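ALDH21) (Physcomitrella patens subsp. patens, PDB 5MZ5) oxidises succinic semialdehyde with NADP(+) as a member of the aldehyde dehydrogenase family, and may also act on other aldehydes such as glyceraldehyde 3-phosphate. Local coordinates at residues 77-82 against 249-254; 293-298 against 423-428. All blocks are in the same frame, centred on the assembly; numbering follows the deposited sequence.

How the contacts relate
Contact 1 and contact 2 lie on opposite sides of the chain's centre, with centres about 49 Å apart. Their nearest atoms are about 34 Å apart, so neither touches the other. Both segments of contact 1 precede those of contact 2 in the sequence. Contact 1 packs helix 75-94 against the Rossmann-type nucleotide-binding part. It is the one near the cofactor site: the side chain of Phe252 is about 4 Å from that of Lys212, which binds NADP(+) in another structure of this protein; the cofactor is absent here. Contact 2 lies away from the annotated sites, at the ends of strands 290-294 and 419-425, in a different sheet from that of the nucleotide-binding part.

Contact 1 (77-82 against 249-254); sequences DIDDAI and ADMFTV
Met251 starts with CG anti to its own carbonyl carbon (chi1 -63°), and its chain then bends at chi3 (72°), which brings SD and CE against Ile78. Ile78 has CG2 anti to the backbone N, and this methyl branch meets the thioether. The contact packs helix 75-94 onto the short helix 251-254, beside the sheet of the Rossmann-type, NADP(+)-binding part of the fold. The nearest backbones are those of Ile78 and Met251, with CA atoms 7.8 Å apart.

Ile78 CG2 lies 3.7 Å from Met251 SD. CE of the same methionine is equally near that methyl, while Ile78 CD1 reaches the sulfur from the other branch. One turn further along the helix, Ile82 CD1 extends the apolar patch and comes within 4.2 Å of Met251 CE. Phe252, the next residue after the methionine, adds its ring: its CE1 is 4.1 Å from Ile78 CG2, and the methyl approaches obliquely. Phe252 also touches Val210 and Lys212 of strand 209-212, so the packing borders on the sheet.

Asp79 borders the patch with its carboxylate. Arg257 forms a salt bridge with Asp79 OD1. The Asp79 and Met251 side chains cross at about a right angle, and Met251 CE ends 3.6 Å from Asp79 OD1.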
# COMPACT_ATOMS: atom_id res chain seq x y z
N ASP A 77 -34.36 -10.62 -25.45
CA ASP A 77 -32.95 -10.34 -25.69
C ASP A 77 -32.24 -9.98 -24.39
O ASP A 77 -31.17 -10.53 -24.11
CB ASP A 77 -32.77 -9.20 -26.72
CG ASP A 77 -33.22 -9.51 -28.13
OD1 ASP A 77 -33.15 -10.70 -28.54
OD2 ASP A 77 -33.63 -8.56 -28.83
N ILE A 78 -32.86 -9.10 -23.56
CA ILE A 78 -32.29 -8.68 -22.27
C ILE A 78 -32.17 -9.88 -21.32
O ILE A 78 -31.11 -10.07 -20.72
CB ILE A 78 -33.03 -7.46 -21.66
CG1 ILE A 78 -33.09 -6.29 -22.66
CG2 ILE A 78 -32.35 -6.99 -20.36
CD1 ILE A 78 -34.34 -5.47 -22.52
N ASP A 79 -33.22 -10.73 -21.25
CA ASP A 79 -33.20 -11.95 -20.44
C ASP A 79 -32.07 -12.88 -20.86
O ASP A 79 -31.36 -13.39 -19.99
CB ASP A 79 -34.53 -12.70 -20.53
CG ASP A 79 -35.47 -12.35 -19.41
OD1 ASP A 79 -34.98 -12.15 -18.27
OD2 ASP A 79 -36.70 -12.30 -19.66
N ASP A 80 -31.90 -13.08 -22.17
CA ASP A 80 -30.86 -13.93 -22.76
C ASP A 80 -29.48 -13.36 -22.47
O ASP A 80 -28.57 -14.13 -22.17
CB ASP A 80 -31.08 -14.11 -24.28
CG ASP A 80 -32.33 -14.90 -24.68
OD1 ASP A 80 -32.88 -15.62 -23.81
OD2 ASP A 80 -32.74 -14.80 -25.85
N ALA A 81 -29.34 -12.01 -22.53
CA ALA A 81 -28.09 -11.29 -22.25
C ALA A 81 -27.66 -11.50 -20.81
O ALA A 81 -26.48 -11.81 -20.56
CB ALA A 81 -28.26 -9.80 -22.54
N ILE A 82 -28.61 -11.36 -19.87
CA ILE A 82 -28.33 -11.53 -18.45
C ILE A 82 -27.99 -13.01 -18.13
O ILE A 82 -27.01 -13.27 -17.42
CB ILE A 82 -29.44 -10.93 -17.54
CG1 ILE A 82 -29.74 -9.46 -17.89
CG2 ILE A 82 -29.03 -11.05 -16.08
CD1 ILE A 82 -31.09 -8.87 -17.32
N ALA A 249 -36.33 -0.95 -19.79
CA ALA A 249 -35.19 -0.30 -19.12
C ALA A 249 -35.02 -0.68 -17.64
O ALA A 249 -33.88 -0.80 -17.18
CB ALA A 249 -35.27 1.22 -19.28
N ASP A 250 -36.13 -0.92 -16.93
CA ASP A 250 -36.17 -1.29 -15.51
C ASP A 250 -35.41 -2.58 -15.16
O ASP A 250 -34.94 -2.71 -14.03
CB ASP A 250 -37.63 -1.36 -14.99
CG ASP A 250 -37.71 -1.30 -13.47
OD1 ASP A 250 -37.09 -0.38 -12.88
OD2 ASP A 250 -38.36 -2.18 -12.87
N MET A 251 -35.25 -3.50 -16.13
CA MET A 251 -34.49 -4.75 -15.96
C MET A 251 -33.04 -4.49 -15.49
O MET A 251 -32.53 -5.21 -14.64
CB MET A 251 -34.49 -5.57 -17.26
CG MET A 251 -35.89 -6.03 -17.69
SD MET A 251 -35.85 -7.08 -19.16
CE MET A 251 -35.15 -8.59 -18.45
N PHE A 252 -32.44 -3.39 -15.98
CA PHE A 252 -31.09 -2.96 -15.63
C PHE A 252 -30.98 -2.52 -14.17
O PHE A 252 -29.89 -2.55 -13.58
CB PHE A 252 -30.63 -1.85 -16.58
CG PHE A 252 -30.24 -2.42 -17.93
CD1 PHE A 252 -31.21 -2.64 -18.92
CD2 PHE A 252 -28.92 -2.78 -18.20
CE1 PHE A 252 -30.85 -3.19 -20.16
CE2 PHE A 252 -28.57 -3.33 -19.43
CZ PHE A 252 -29.54 -3.55 -20.39
N THR A 253 -32.12 -2.11 -13.58
CA THR A 253 -32.19 -1.67 -12.20
C THR A 253 -32.46 -2.82 -11.21
O THR A 253 -31.70 -3.02 -10.28
CB THR A 253 -33.21 -0.51 -12.07
OG1 THR A 253 -32.72 0.59 -12.83
CG2 THR A 253 -33.47 -0.09 -10.62
N VAL A 254 -33.56 -3.54 -11.42
CA VAL A 254 -34.13 -4.51 -10.49
C VAL A 254 -33.64 -5.97 -10.60
O VAL A 254 -33.78 -6.72 -9.63
CB VAL A 254 -35.68 -4.47 -10.54
CG1 VAL A 254 -36.19 -3.04 -10.34
CG2 VAL A 254 -36.23 -5.06 -11.85

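Contact 2 (293-298 against 423-428); sequences IVDDYV and YKYSDF
Tyr425 OH donates a hydrogen bond of 2.6 Å to Asp295 OD1, the one hydrogen bond between 293-298 and 423-428. The oxygen is met on its anti side, with the donor 16° out of the carboxylate plane. The carboxylate and the phenol ring are nearly coplanar, 13° apart, and OD1 sits at the ring edge. The other oxygen, OD2, forms a salt bridge with Lys453. The carboxylate is therefore held through both oxygens, and the lysine would probably favour its charged form in this buried place.

Tyr425 has CG between the backbone N and the carbonyl carbon (chi1 72°), and from there the ring runs across to strand 290-294. Ile293 packs its CG2 methyl on the phenol end. This methyl is nearest Tyr425 OH, at 3.2 Å, with Tyr425 CZ at 3.8 Å, and it comes at the ring obliquely. Ile293 CG2 is also 4.1 Å from Phe428 CE1, so one methyl touches both aromatic side chains. Phe428 opens helix 428-435, where Ile293 also touches Ala431, Val432 and Cys435, and Leu515 of a second subunit packs on Phe428.

Strands 290-294 and 419-425 do not pair directly: each lies parallel to strand 323-329, which runs between them and whose His329 meets the Tyr425 ring. The contact thus joins two strand ends and the start of a helix on one face of a parallel part of the sheet, an alpha/beta layer as in the catalytic domain of aldehyde dehydrogenases.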
# COMPACT_ATOMS: atom_id res chain seq x y z
N ILE A 293 -12.97 29.45 -7.46
CA ILE A 293 -12.48 30.63 -6.77
C ILE A 293 -11.27 31.17 -7.54
O ILE A 293 -10.37 30.41 -7.87
CB ILE A 293 -12.11 30.33 -5.29
CG1 ILE A 293 -13.35 29.97 -4.46
CG2 ILE A 293 -11.36 31.54 -4.65
CD1 ILE A 293 -13.10 29.61 -2.98
N VAL A 294 -11.26 32.47 -7.83
CA VAL A 294 -10.13 33.16 -8.46
C VAL A 294 -9.62 34.15 -7.41
O VAL A 294 -10.23 35.20 -7.21
CB VAL A 294 -10.46 33.80 -9.84
CG1 VAL A 294 -9.27 34.62 -10.38
CG2 VAL A 294 -10.86 32.74 -10.85
N ASP A 295 -8.56 33.78 -6.67
CA ASP A 295 -7.96 34.63 -5.64
C ASP A 295 -6.62 35.21 -6.10
O ASP A 295 -6.06 36.07 -5.43
CB ASP A 295 -7.82 33.88 -4.29
CG ASP A 295 -7.78 34.80 -3.07
OD1 ASP A 295 -8.79 35.47 -2.79
OD2 ASP A 295 -6.74 34.81 -2.39
N ASP A 296 -6.12 34.75 -7.25
CA ASP A 296 -4.86 35.14 -7.89
C ASP A 296 -4.90 34.71 -9.36
O ASP A 296 -5.77 33.94 -9.75
CB ASP A 296 -3.66 34.42 -7.21
CG ASP A 296 -3.06 35.13 -6.00
OD1 ASP A 296 -2.73 36.33 -6.11
OD2 ASP A 296 -2.87 34.46 -4.96
N TYR A 297 -3.92 35.18 -10.16
CA TYR A 297 -3.75 34.79 -11.56
C TYR A 297 -2.56 33.84 -11.54
O TYR A 297 -1.48 34.22 -11.09
CB TYR A 297 -3.45 36.00 -12.47
CG TYR A 297 -4.45 37.13 -12.41
CD1 TYR A 297 -5.79 36.89 -12.14
CD2 TYR A 297 -4.06 38.44 -12.69
CE1 TYR A 297 -6.71 37.94 -12.07
CE2 TYR A 297 -4.97 39.49 -12.64
CZ TYR A 297 -6.30 39.23 -12.34
OH TYR A 297 -7.21 40.26 -12.30
N VAL A 298 -2.78 32.57 -11.92
CA VAL A 298 -1.69 31.58 -11.85
C VAL A 298 -1.49 30.84 -13.19
O VAL A 298 -2.38 30.08 -13.58
CB VAL A 298 -1.83 30.59 -10.65
CG1 VAL A 298 -0.56 29.75 -10.48
CG2 VAL A 298 -2.18 31.31 -9.34
N TYR A 423 -19.74 35.99 -9.67
CA TYR A 423 -19.90 36.61 -8.35
C TYR A 423 -18.58 37.21 -7.87
O TYR A 423 -17.50 36.73 -8.23
CB TYR A 423 -20.38 35.58 -7.31
CG TYR A 423 -21.69 34.92 -7.65
CD1 TYR A 423 -22.90 35.55 -7.39
CD2 TYR A 423 -21.73 33.66 -8.25
CE1 TYR A 423 -24.12 34.95 -7.72
CE2 TYR A 423 -22.94 33.04 -8.57
CZ TYR A 423 -24.14 33.69 -8.31
OH TYR A 423 -25.34 33.11 -8.62
N LYS A 424 -18.70 38.22 -7.02
CA LYS A 424 -17.59 38.91 -6.38
C LYS A 424 -17.60 38.51 -4.91
O LYS A 424 -18.67 38.27 -4.34
CB LYS A 424 -17.80 40.43 -6.50
CG LYS A 424 -16.66 41.29 -5.96
CD LYS A 424 -16.90 42.82 -6.09
CE LYS A 424 -18.04 43.43 -5.32
NZ LYS A 424 -18.28 44.84 -5.76
N TYR A 425 -16.41 38.45 -4.29
CA TYR A 425 -16.29 38.19 -2.86
C TYR A 425 -15.17 39.06 -2.28
O TYR A 425 -14.29 39.51 -3.03
CB TYR A 425 -16.10 36.67 -2.54
CG TYR A 425 -14.74 36.13 -2.92
CD1 TYR A 425 -13.65 36.26 -2.06
CD2 TYR A 425 -14.54 35.49 -4.13
CE1 TYR A 425 -12.39 35.79 -2.41
CE2 TYR A 425 -13.29 34.98 -4.49
CZ TYR A 425 -12.22 35.13 -3.62
OH TYR A 425 -10.98 34.69 -3.99
N SER A 426 -15.22 39.28 -0.96
CA SER A 426 -14.20 40.06 -0.25
C SER A 426 -13.46 39.19 0.76
O SER A 426 -12.30 39.47 1.07
CB SER A 426 -14.82 41.27 0.45
OG SER A 426 -15.91 40.88 1.28
N ASP A 427 -14.14 38.15 1.28
CA ASP A 427 -13.57 37.23 2.26
C ASP A 427 -13.40 35.82 1.68
O ASP A 427 -14.38 35.23 1.20
CB ASP A 427 -14.41 37.21 3.55
CG ASP A 427 -13.80 36.39 4.67
OD1 ASP A 427 -12.72 36.76 5.15
OD2 ASP A 427 -14.40 35.37 5.06
N PHE A 428 -12.18 35.28 1.73
CA PHE A 428 -11.83 33.96 1.21
C PHE A 428 -12.64 32.82 1.88
O PHE A 428 -13.15 31.96 1.17
CB PHE A 428 -10.30 33.69 1.29
CG PHE A 428 -9.92 32.32 0.80
CD1 PHE A 428 -9.86 32.03 -0.56
CD2 PHE A 428 -9.65 31.29 1.70
CE1 PHE A 428 -9.54 30.75 -1.01
CE2 PHE A 428 -9.31 30.01 1.25
CZ PHE A 428 -9.27 29.74 -0.10